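Local coordinates for protein Glp_546_48378_50642 (Giardia intestinalis, PDB 2QVW) that cleaves double-stranded RNA into siRNAs of 21 to 23 base pairs for the RNA interference pathway, at residues A[91-99]-A[313-321]; A[277-288]-A[295-306]. All coordinates share one frame; numbering follows the deposited sequence.

In the fold
The two contacts lie about 15 Å apart, centre to centre, and touch where the N-terminal domain meets the start of the RNase III part. Contact 2 is nested inside the long loop of chain that contact 1 closes: 91-99 comes first, then helix 267-284, probably the connector helix of Dicer, then helix 295-306, and finally 313-321, which leads into strand 320-322. That strand returns to the N-terminal domain as an outer strand of its six-stranded antiparallel sheet, paired with 35-37. Thr98 and Phe99 of contact 1 pack against both helices of contact 2. Loops of the N-terminal domain thus pack against the connector helix and the first helix of the RNase III part.

Contact 1 of 2, residues A[91-99]-A[313-321]; sequences TMPHNEYTF and GRGLAGWRT. With MN (manganese (II) ion), chain I.
Glu96 OE2 forms a salt bridge with Lys272 NZ of helix 267-284 and, across the contact, a longer ionic pairing with Arg320 NH1, 3.8 Å away. The setting is a loop-on-loop junction, in which the residues following a short 3-10 turn of the N-terminal domain, Glu96 to Thr98, lie against Ala317 and Gly318 in the glycine-rich turn that leads into edge strand 320-322. Glu96 and Arg320 cross at about a right angle; OE2 meets the guanidinium edge in its plane, but the carboxylate is turned 55° from it. Arg320 sets out with CG between its backbone N and carbonyl carbon (chi1 49°), then runs extended to NE, which carries the guanidinium to Glu96 and Met92. The Glu96 O approaches Arg320 NH2 obliquely, at an angle too poor for a hydrogen bond. Coming from the opposite direction, the Met92 methyl CE meets the guanidinium edge, while it also rests on one face of the Tyr97 ring, 3.9 Å above the plane. Glu96 CG packs on bare backbone, 3.6 Å from Gly318 CA, and the positive phi of Gly318 (94°) belongs to a conformation natural to glycine. Further out, Asn95 ND2 and Arg314 NH1 pass 3.7 Å apart, their side chains nearly perpendicular; both atoms are donors, so they are neighbours and not partners. Away from 313-321, His94 NE2 binds a manganese ion at 2.4 Å. Towards the two helices, the hydroxyl of Thr98 is hydrogen-bonded to Tyr299 OH and to Asp276 OD2, and the same OG1 has the methyl CB of Ala317 3.4 Å away.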
loop_
_atom_site.group_PDB
_atom_site.type_symbol
_atom_site.label_atom_id
_atom_site.label_comp_id
_atom_site.label_asym_id
_atom_site.label_seq_id
_atom_site.Cartn_x
_atom_site.Cartn_y
_atom_site.Cartn_z
ATOM N N THR A 91 11.495 24.600 -3.925
ATOM C CA THR A 91 11.790 25.392 -5.123
ATOM C C THR A 91 11.561 24.524 -6.341
ATOM O O THR A 91 11.577 25.006 -7.469
ATOM C CB THR A 91 13.245 25.875 -5.146
ATOM O OG1 THR A 91 14.120 24.742 -5.215
ATOM C CG2 THR A 91 13.556 26.684 -3.902
ATOM N N MET A 92 11.352 23.238 -6.087
ATOM C CA MET A 92 11.095 22.247 -7.122
ATOM C C MET A 92 10.112 22.686 -8.188
ATOM O O MET A 92 9.056 23.242 -7.884
ATOM C CB MET A 92 10.523 20.990 -6.506
ATOM C CG MET A 92 11.484 20.097 -5.785
ATOM S SD MET A 92 10.558 18.651 -5.235
ATOM C CE MET A 92 10.134 17.878 -6.788
ATOM N N PRO A 93 10.445 22.442 -9.462
ATOM C CA PRO A 93 9.513 22.838 -10.520
ATOM C C PRO A 93 8.416 21.778 -10.475
ATOM O O PRO A 93 8.684 20.632 -10.107
ATOM C CB PRO A 93 10.371 22.770 -11.783
ATOM C CG PRO A 93 11.386 21.727 -11.453
ATOM C CD PRO A 93 11.744 22.033 -10.022
ATOM N N HIS A 94 7.189 22.143 -10.828
ATOM C CA HIS A 94 6.075 21.197 -10.765
ATOM C C HIS A 94 6.282 19.866 -11.481
ATOM O O HIS A 94 5.864 18.826 -10.982
ATOM C CB HIS A 94 4.800 21.861 -11.296
ATOM C CG HIS A 94 4.353 23.040 -10.493
ATOM N ND1 HIS A 94 3.190 23.729 -10.769
ATOM C CD2 HIS A 94 4.909 23.651 -9.420
ATOM C CE1 HIS A 94 3.049 24.711 -9.897
ATOM N NE2 HIS A 94 4.079 24.685 -9.069
ATOM N N ASN A 95 6.922 19.906 -12.647
ATOM C CA ASN A 95 7.166 18.707 -13.450
ATOM C C ASN A 95 7.925 17.606 -12.719
ATOM O O ASN A 95 8.008 16.473 -13.191
ATOM C CB ASN A 95 7.942 19.078 -14.711
ATOM C CG ASN A 95 9.313 19.621 -14.406
ATOM O OD1 ASN A 95 9.446 20.690 -13.818
ATOM N ND2 ASN A 95 10.345 18.879 -14.789
ATOM N N GLU A 96 8.483 17.944 -11.567
ATOM C CA GLU A 96 9.245 16.982 -10.799
ATOM C C GLU A 96 8.511 16.344 -9.630
ATOM O O GLU A 96 9.142 15.794 -8.729
ATOM C CB GLU A 96 10.520 17.628 -10.292
ATOM C CG GLU A 96 11.702 17.358 -11.159
ATOM C CD GLU A 96 12.942 17.980 -10.607
ATOM O OE1 GLU A 96 13.071 19.214 -10.719
ATOM O OE2 GLU A 96 13.777 17.240 -10.048
ATOM N N TYR A 97 7.185 16.421 -9.635
ATOM C CA TYR A 97 6.392 15.810 -8.578
ATOM C C TYR A 97 5.736 14.561 -9.165
ATOM O O TYR A 97 5.681 14.395 -10.385
ATOM C CB TYR A 97 5.313 16.772 -8.063
ATOM C CG TYR A 97 5.829 17.996 -7.331
ATOM C CD1 TYR A 97 6.466 19.027 -8.017
ATOM C CD2 TYR A 97 5.686 18.116 -5.951
ATOM C CE1 TYR A 97 6.950 20.149 -7.347
ATOM C CE2 TYR A 97 6.166 19.229 -5.268
ATOM C CZ TYR A 97 6.801 20.246 -5.967
ATOM O OH TYR A 97 7.306 21.344 -5.284
ATOM N N THR A 98 5.243 13.686 -8.295
ATOM C CA THR A 98 4.602 12.460 -8.741
ATOM C C THR A 98 3.235 12.781 -9.335
ATOM O O THR A 98 2.691 12.014 -10.135
ATOM C CB THR A 98 4.435 11.479 -7.584
ATOM O OG1 THR A 98 5.709 11.266 -6.963
ATOM C CG2 THR A 98 3.894 10.152 -8.092
ATOM N N PHE A 99 2.684 13.919 -8.933
ATOM C CA PHE A 99 1.405 14.366 -9.439
ATOM C C PHE A 99 1.518 15.843 -9.744
ATOM O O PHE A 99 0.944 16.665 -9.046
ATOM C CB PHE A 99 0.327 14.120 -8.398
ATOM C CG PHE A 99 0.188 12.680 -8.018
ATOM C CD1 PHE A 99 -0.398 11.768 -8.890
ATOM C CD2 PHE A 99 0.687 12.222 -6.804
ATOM C CE1 PHE A 99 -0.479 10.417 -8.555
ATOM C CE2 PHE A 99 0.612 10.880 -6.462
ATOM C CZ PHE A 99 0.031 9.976 -7.335
ATOM N N GLY A 313 11.525 7.421 -18.698
ATOM C CA GLY A 313 12.970 7.411 -18.838
ATOM C C GLY A 313 13.639 8.066 -17.652
ATOM O O GLY A 313 14.086 7.399 -16.720
ATOM N N ARG A 314 13.710 9.390 -17.693
ATOM C CA ARG A 314 14.308 10.159 -16.619
ATOM C C ARG A 314 13.810 9.635 -15.279
ATOM O O ARG A 314 14.589 9.444 -14.349
ATOM C CB ARG A 314 13.935 11.632 -16.768
ATOM C CG ARG A 314 12.440 11.887 -16.762
ATOM C CD ARG A 314 12.155 13.362 -16.878
ATOM N NE ARG A 314 12.945 14.120 -15.919
ATOM C CZ ARG A 314 12.886 15.440 -15.779
ATOM N NH1 ARG A 314 12.066 16.152 -16.540
ATOM N NH2 ARG A 314 13.655 16.050 -14.883
ATOM N N GLY A 315 12.505 9.399 -15.188
ATOM C CA GLY A 315 11.933 8.906 -13.953
ATOM C C GLY A 315 10.454 9.200 -13.813
ATOM O O GLY A 315 9.830 9.783 -14.694
ATOM N N LEU A 316 9.890 8.787 -12.687
ATOM C CA LEU A 316 8.478 9.002 -12.417
ATOM C C LEU A 316 8.275 10.426 -11.929
ATOM O O LEU A 316 7.535 11.205 -12.531
ATOM C CB LEU A 316 7.990 8.020 -11.346
ATOM C CG LEU A 316 6.478 7.905 -11.144
ATOM C CD1 LEU A 316 5.814 7.468 -12.437
ATOM C CD2 LEU A 316 6.194 6.912 -10.046
ATOM N N ALA A 317 8.933 10.752 -10.825
ATOM C CA ALA A 317 8.844 12.078 -10.243
ATOM C C ALA A 317 10.201 12.750 -10.399
ATOM O O ALA A 317 10.972 12.840 -9.438
ATOM C CB ALA A 317 8.480 11.972 -8.778
ATOM N N GLY A 318 10.481 13.224 -11.610
ATOM C CA GLY A 318 11.755 13.854 -11.882
ATOM C C GLY A 318 12.658 12.777 -12.433
ATOM O O GLY A 318 12.312 12.144 -13.429
ATOM N N TRP A 319 13.802 12.557 -11.790
ATOM C CA TRP A 319 14.739 11.532 -12.239
ATOM C C TRP A 319 14.565 10.321 -11.356
ATOM O O TRP A 319 14.980 9.215 -11.694
ATOM C CB TRP A 319 16.180 12.025 -12.132
ATOM C CG TRP A 319 16.469 13.237 -12.966
ATOM C CD1 TRP A 319 15.997 14.504 -12.763
ATOM C CD2 TRP A 319 17.273 13.293 -14.151
ATOM N NE1 TRP A 319 16.459 15.347 -13.750
ATOM C CE2 TRP A 319 17.244 14.629 -14.614
ATOM C CE3 TRP A 319 18.016 12.349 -14.866
ATOM C CZ2 TRP A 319 17.930 15.038 -15.764
ATOM C CZ3 TRP A 319 18.698 12.757 -16.007
ATOM C CH2 TRP A 319 18.651 14.089 -16.443
ATOM N N ARG A 320 13.920 10.548 -10.220
ATOM C CA ARG A 320 13.685 9.501 -9.239
ATOM C C ARG A 320 12.419 8.669 -9.452
ATOM O O ARG A 320 11.405 9.160 -9.953
ATOM C CB ARG A 320 13.658 10.136 -7.855
ATOM C CG ARG A 320 12.774 11.350 -7.779
ATOM C CD ARG A 320 12.716 11.902 -6.371
ATOM N NE ARG A 320 11.743 12.981 -6.305
ATOM C CZ ARG A 320 11.913 14.155 -6.898
ATOM N NH1 ARG A 320 13.026 14.392 -7.586
ATOM N NH2 ARG A 320 10.966 15.078 -6.826
ATOM N N THR A 321 12.495 7.403 -9.053
ATOM C CA THR A 321 11.378 6.480 -9.176
ATOM C C THR A 321 11.317 5.625 -7.927
ATOM O O THR A 321 12.173 4.776 -7.717
ATOM C CB THR A 321 11.552 5.567 -10.383
ATOM O OG1 THR A 321 11.497 6.349 -11.579
ATOM C CG2 THR A 321 10.457 4.533 -10.428
HETATM MN MN MN I . 5.235 26.592 -8.190
#

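Contact 2 of 2, residues A[277-288]-A[295-306]; sequences IQNTICALDKSF and GGERYFAITAGL
Arg298 takes hold of Asp285 side-on: its NE donates to Asp285 OD2 (2.8 Å), met nearly along the carboxylate C-O axis, while NH2 reaches the Asp285 carbonyl O (2.8 Å) in the carbonyl plane, on a lone pair. NH2 also donates to Phe288 O (2.8 Å), this time from above the carbonyl plane. A bend at chi2 (66°) swings the guanidinium across to these acceptors, and Pro289 O takes NH1, so the buried charge is bound through all three nitrogens. Carboxylate and guanidinium planes are steeply inclined; one guanidinium face rests on Ile302 CG1, and NH1 lies in plane at the edge of the Phe288 ring, 3.7 Å from CD2.

At the other end, the Tyr299 ring is sandwiched. Ile277 CG1 makes a CH-pi contact over one face, 4.1 Å from the centroid and 25° off the normal; Thr303 OG1 of its own helix sits over the opposite face. Thr280 CG2 comes in at the ring edge, 3.5 Å from Tyr299 CD1. Toward the C-terminal end of 295-306, Leu284 CD1 meets Leu306 CD1 (4.0 Å), and the Phe288 ring packs obliquely on Ile302 CG1 and Leu306 CD2, both lying to the same side of it.

The end of helix 267-284, probably Dicer's connector between PAZ and RNase III parts, thus crosses the first RNase III helix at 70°; the axes of segments 277-284 and 295-306 approach to 9.0 Å. Phe99 covers Thr280, while Phe300 and Ala304 turn to helix 330-356, which carries Glu338, a probable manganese ligand.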
loop_
_atom_site.group_PDB
_atom_site.type_symbol
_atom_site.label_atom_id
_atom_site.label_comp_id
_atom_site.label_asym_id
_atom_site.label_seq_id
_atom_site.Cartn_x
_atom_site.Cartn_y
_atom_site.Cartn_z
ATOM N N ILE A 277 6.637 13.659 -1.483
ATOM C CA ILE A 277 5.713 12.982 -0.594
ATOM C C ILE A 277 4.746 13.968 0.060
ATOM O O ILE A 277 3.579 14.048 -0.322
ATOM C CB ILE A 277 6.468 12.238 0.519
ATOM C CG1 ILE A 277 7.390 11.171 -0.084
ATOM C CG2 ILE A 277 5.481 11.607 1.473
ATOM C CD1 ILE A 277 8.002 10.242 0.944
ATOM N N GLN A 278 5.240 14.716 1.043
ATOM C CA GLN A 278 4.422 15.694 1.754
ATOM C C GLN A 278 3.381 16.376 0.881
ATOM O O GLN A 278 2.216 16.497 1.263
ATOM C CB GLN A 278 5.299 16.768 2.385
ATOM C CG GLN A 278 6.051 16.306 3.597
ATOM C CD GLN A 278 6.454 17.465 4.473
ATOM O OE1 GLN A 278 7.185 18.371 4.042
ATOM N NE2 GLN A 278 5.976 17.453 5.716
ATOM N N ASN A 279 3.811 16.829 -0.288
ATOM C CA ASN A 279 2.914 17.503 -1.203
ATOM C C ASN A 279 1.831 16.548 -1.644
ATOM O O ASN A 279 0.652 16.886 -1.624
ATOM C CB ASN A 279 3.669 18.003 -2.424
ATOM C CG ASN A 279 2.760 18.701 -3.405
ATOM O OD1 ASN A 279 1.794 18.116 -3.888
ATOM N ND2 ASN A 279 3.057 19.959 -3.701
ATOM N N THR A 280 2.240 15.351 -2.049
ATOM C CA THR A 280 1.292 14.344 -2.494
ATOM C C THR A 280 0.259 14.095 -1.404
ATOM O O THR A 280 -0.940 14.165 -1.651
ATOM C CB THR A 280 2.004 13.019 -2.845
ATOM O OG1 THR A 280 2.958 13.255 -3.885
ATOM C CG2 THR A 280 1.001 11.989 -3.326
ATOM N N ILE A 281 0.739 13.816 -0.197
ATOM C CA ILE A 281 -0.129 13.552 0.945
ATOM C C ILE A 281 -1.280 14.548 1.050
ATOM O O ILE A 281 -2.439 14.196 0.846
ATOM C CB ILE A 281 0.656 13.599 2.262
ATOM C CG1 ILE A 281 1.719 12.499 2.270
ATOM C CG2 ILE A 281 -0.295 13.460 3.440
ATOM C CD1 ILE A 281 1.169 11.106 2.111
ATOM N N CYS A 282 -0.965 15.792 1.375
ATOM C CA CYS A 282 -2.002 16.805 1.492
ATOM C C CYS A 282 -2.283 17.470 0.153
ATOM O O CYS A 282 -1.867 18.596 -0.094
ATOM C CB CYS A 282 -1.590 17.868 2.511
ATOM S SG CYS A 282 -0.148 18.825 2.023
ATOM N N ALA A 283 -2.996 16.765 -0.709
ATOM C CA ALA A 283 -3.337 17.291 -2.012
ATOM C C ALA A 283 -4.284 16.298 -2.620
ATOM O O ALA A 283 -5.170 16.658 -3.391
ATOM C CB ALA A 283 -2.108 17.412 -2.867
ATOM N N LEU A 284 -4.089 15.036 -2.253
ATOM C CA LEU A 284 -4.913 13.954 -2.762
ATOM C C LEU A 284 -5.307 13.008 -1.638
ATOM O O LEU A 284 -6.009 12.023 -1.867
ATOM C CB LEU A 284 -4.145 13.191 -3.855
ATOM C CG LEU A 284 -3.772 13.934 -5.154
ATOM C CD1 LEU A 284 -2.700 13.173 -5.927
ATOM C CD2 LEU A 284 -5.023 14.109 -6.000
ATOM N N ASP A 285 -4.872 13.315 -0.420
ATOM C CA ASP A 285 -5.182 12.458 0.718
ATOM C C ASP A 285 -6.675 12.268 0.979
ATOM O O ASP A 285 -7.129 11.162 1.248
ATOM C CB ASP A 285 -4.545 12.996 1.986
ATOM C CG ASP A 285 -4.527 11.969 3.090
ATOM O OD1 ASP A 285 -4.316 12.349 4.260
ATOM O OD2 ASP A 285 -4.710 10.773 2.778
ATOM N N LYS A 286 -7.430 13.357 0.914
ATOM C CA LYS A 286 -8.867 13.311 1.147
ATOM C C LYS A 286 -9.586 13.103 -0.174
ATOM O O LYS A 286 -10.801 13.239 -0.261
ATOM C CB LYS A 286 -9.352 14.621 1.787
ATOM C CG LYS A 286 -8.477 15.143 2.925
ATOM C CD LYS A 286 -7.189 15.800 2.398
ATOM C CE LYS A 286 -6.322 16.368 3.525
ATOM N NZ LYS A 286 -5.116 17.091 3.011
ATOM N N SER A 287 -8.824 12.783 -1.207
ATOM C CA SER A 287 -9.397 12.557 -2.529
ATOM C C SER A 287 -9.247 11.093 -2.922
ATOM O O SER A 287 -9.724 10.673 -3.976
ATOM C CB SER A 287 -8.706 13.443 -3.575
ATOM O OG SER A 287 -8.923 14.819 -3.308
ATOM N N PHE A 288 -8.600 10.315 -2.064
ATOM C CA PHE A 288 -8.388 8.906 -2.347
ATOM C C PHE A 288 -8.879 8.057 -1.186
ATOM O O PHE A 288 -8.661 8.397 -0.026
ATOM C CB PHE A 288 -6.899 8.662 -2.571
ATOM C CG PHE A 288 -6.572 7.292 -3.071
ATOM C CD1 PHE A 288 -6.902 6.919 -4.362
ATOM C CD2 PHE A 288 -5.915 6.382 -2.259
ATOM C CE1 PHE A 288 -6.583 5.659 -4.841
ATOM C CE2 PHE A 288 -5.592 5.125 -2.729
ATOM C CZ PHE A 288 -5.926 4.760 -4.023
ATOM N N GLY A 295 1.959 9.277 5.976
ATOM C CA GLY A 295 3.313 9.640 5.623
ATOM C C GLY A 295 3.791 9.014 4.331
ATOM O O GLY A 295 3.104 9.077 3.315
ATOM N N GLY A 296 4.972 8.402 4.380
ATOM C CA GLY A 296 5.555 7.787 3.202
ATOM C C GLY A 296 4.785 6.636 2.587
ATOM O O GLY A 296 4.732 6.516 1.365
ATOM N N GLU A 297 4.199 5.779 3.414
ATOM C CA GLU A 297 3.445 4.653 2.886
ATOM C C GLU A 297 2.139 5.103 2.237
ATOM O O GLU A 297 1.714 4.537 1.237
ATOM C CB GLU A 297 3.186 3.625 3.991
ATOM C CG GLU A 297 4.403 2.742 4.302
ATOM C CD GLU A 297 4.160 1.749 5.436
ATOM O OE1 GLU A 297 3.975 2.197 6.582
ATOM O OE2 GLU A 297 4.157 0.524 5.181
ATOM N N ARG A 298 1.500 6.121 2.799
ATOM C CA ARG A 298 0.263 6.632 2.216
ATOM C C ARG A 298 0.602 7.245 0.857
ATOM O O ARG A 298 -0.218 7.226 -0.063
ATOM C CB ARG A 298 -0.363 7.692 3.118
ATOM C CG ARG A 298 -1.543 8.435 2.509
ATOM C CD ARG A 298 -2.742 7.540 2.265
ATOM N NE ARG A 298 -3.924 8.303 1.857
ATOM C CZ ARG A 298 -5.061 7.760 1.427
ATOM N NH1 ARG A 298 -5.192 6.451 1.342
ATOM N NH2 ARG A 298 -6.068 8.529 1.067
ATOM N N TYR A 299 1.813 7.788 0.733
ATOM C CA TYR A 299 2.255 8.381 -0.519
ATOM C C TYR A 299 2.314 7.300 -1.576
ATOM O O TYR A 299 1.489 7.279 -2.486
ATOM C CB TYR A 299 3.640 9.012 -0.369
ATOM C CG TYR A 299 4.377 9.187 -1.685
ATOM C CD1 TYR A 299 3.887 10.033 -2.684
ATOM C CD2 TYR A 299 5.534 8.469 -1.949
ATOM C CE1 TYR A 299 4.534 10.146 -3.901
ATOM C CE2 TYR A 299 6.179 8.579 -3.160
ATOM C CZ TYR A 299 5.675 9.412 -4.128
ATOM O OH TYR A 299 6.312 9.491 -5.335
ATOM N N PHE A 300 3.289 6.404 -1.447
ATOM C CA PHE A 300 3.473 5.316 -2.403
ATOM C C PHE A 300 2.161 4.615 -2.723
ATOM O O PHE A 300 1.947 4.151 -3.837
ATOM C CB PHE A 300 4.478 4.305 -1.856
ATOM C CG PHE A 300 4.642 3.088 -2.719
ATOM C CD1 PHE A 300 5.141 3.195 -4.011
ATOM C CD2 PHE A 300 4.274 1.830 -2.247
ATOM C CE1 PHE A 300 5.268 2.069 -4.825
ATOM C CE2 PHE A 300 4.396 0.695 -3.050
ATOM C CZ PHE A 300 4.894 0.816 -4.342
ATOM N N ALA A 301 1.284 4.552 -1.733
ATOM C CA ALA A 301 -0.009 3.914 -1.907
ATOM C C ALA A 301 -0.832 4.704 -2.903
ATOM O O ALA A 301 -1.536 4.136 -3.735
ATOM C CB ALA A 301 -0.728 3.842 -0.579
ATOM N N ILE A 302 -0.739 6.026 -2.806
ATOM C CA ILE A 302 -1.468 6.923 -3.691
ATOM C C ILE A 302 -0.854 6.930 -5.079
ATOM O O ILE A 302 -1.555 6.999 -6.079
ATOM C CB ILE A 302 -1.490 8.366 -3.117
ATOM C CG1 ILE A 302 -2.512 8.449 -1.977
ATOM C CG2 ILE A 302 -1.826 9.369 -4.208
ATOM C CD1 ILE A 302 -2.779 9.855 -1.482
ATOM N N THR A 303 0.465 6.856 -5.133
ATOM C CA THR A 303 1.148 6.850 -6.406
ATOM C C THR A 303 0.764 5.599 -7.164
ATOM O O THR A 303 0.373 5.661 -8.320
ATOM C CB THR A 303 2.658 6.865 -6.219
ATOM O OG1 THR A 303 3.016 7.964 -5.380
ATOM C CG2 THR A 303 3.345 7.019 -7.552
ATOM N N ALA A 304 0.867 4.459 -6.496
ATOM C CA ALA A 304 0.541 3.177 -7.109
ATOM C C ALA A 304 -0.898 3.092 -7.598
ATOM O O ALA A 304 -1.179 2.449 -8.607
ATOM C CB ALA A 304 0.799 2.065 -6.135
ATOM N N GLY A 305 -1.808 3.735 -6.877
ATOM C CA GLY A 305 -3.198 3.690 -7.265
ATOM C C GLY A 305 -3.574 4.754 -8.261
ATOM O O GLY A 305 -4.591 4.617 -8.938
ATOM N N LEU A 306 -2.764 5.804 -8.365
ATOM C CA LEU A 306 -3.056 6.904 -9.280
ATOM C C LEU A 306 -2.107 7.029 -10.466
ATOM O O LEU A 306 -2.461 7.621 -11.483
ATOM C CB LEU A 306 -3.090 8.220 -8.509
ATOM C CG LEU A 306 -4.220 8.302 -7.493
ATOM C CD1 LEU A 306 -4.038 9.514 -6.630
ATOM C CD2 LEU A 306 -5.550 8.357 -8.215
#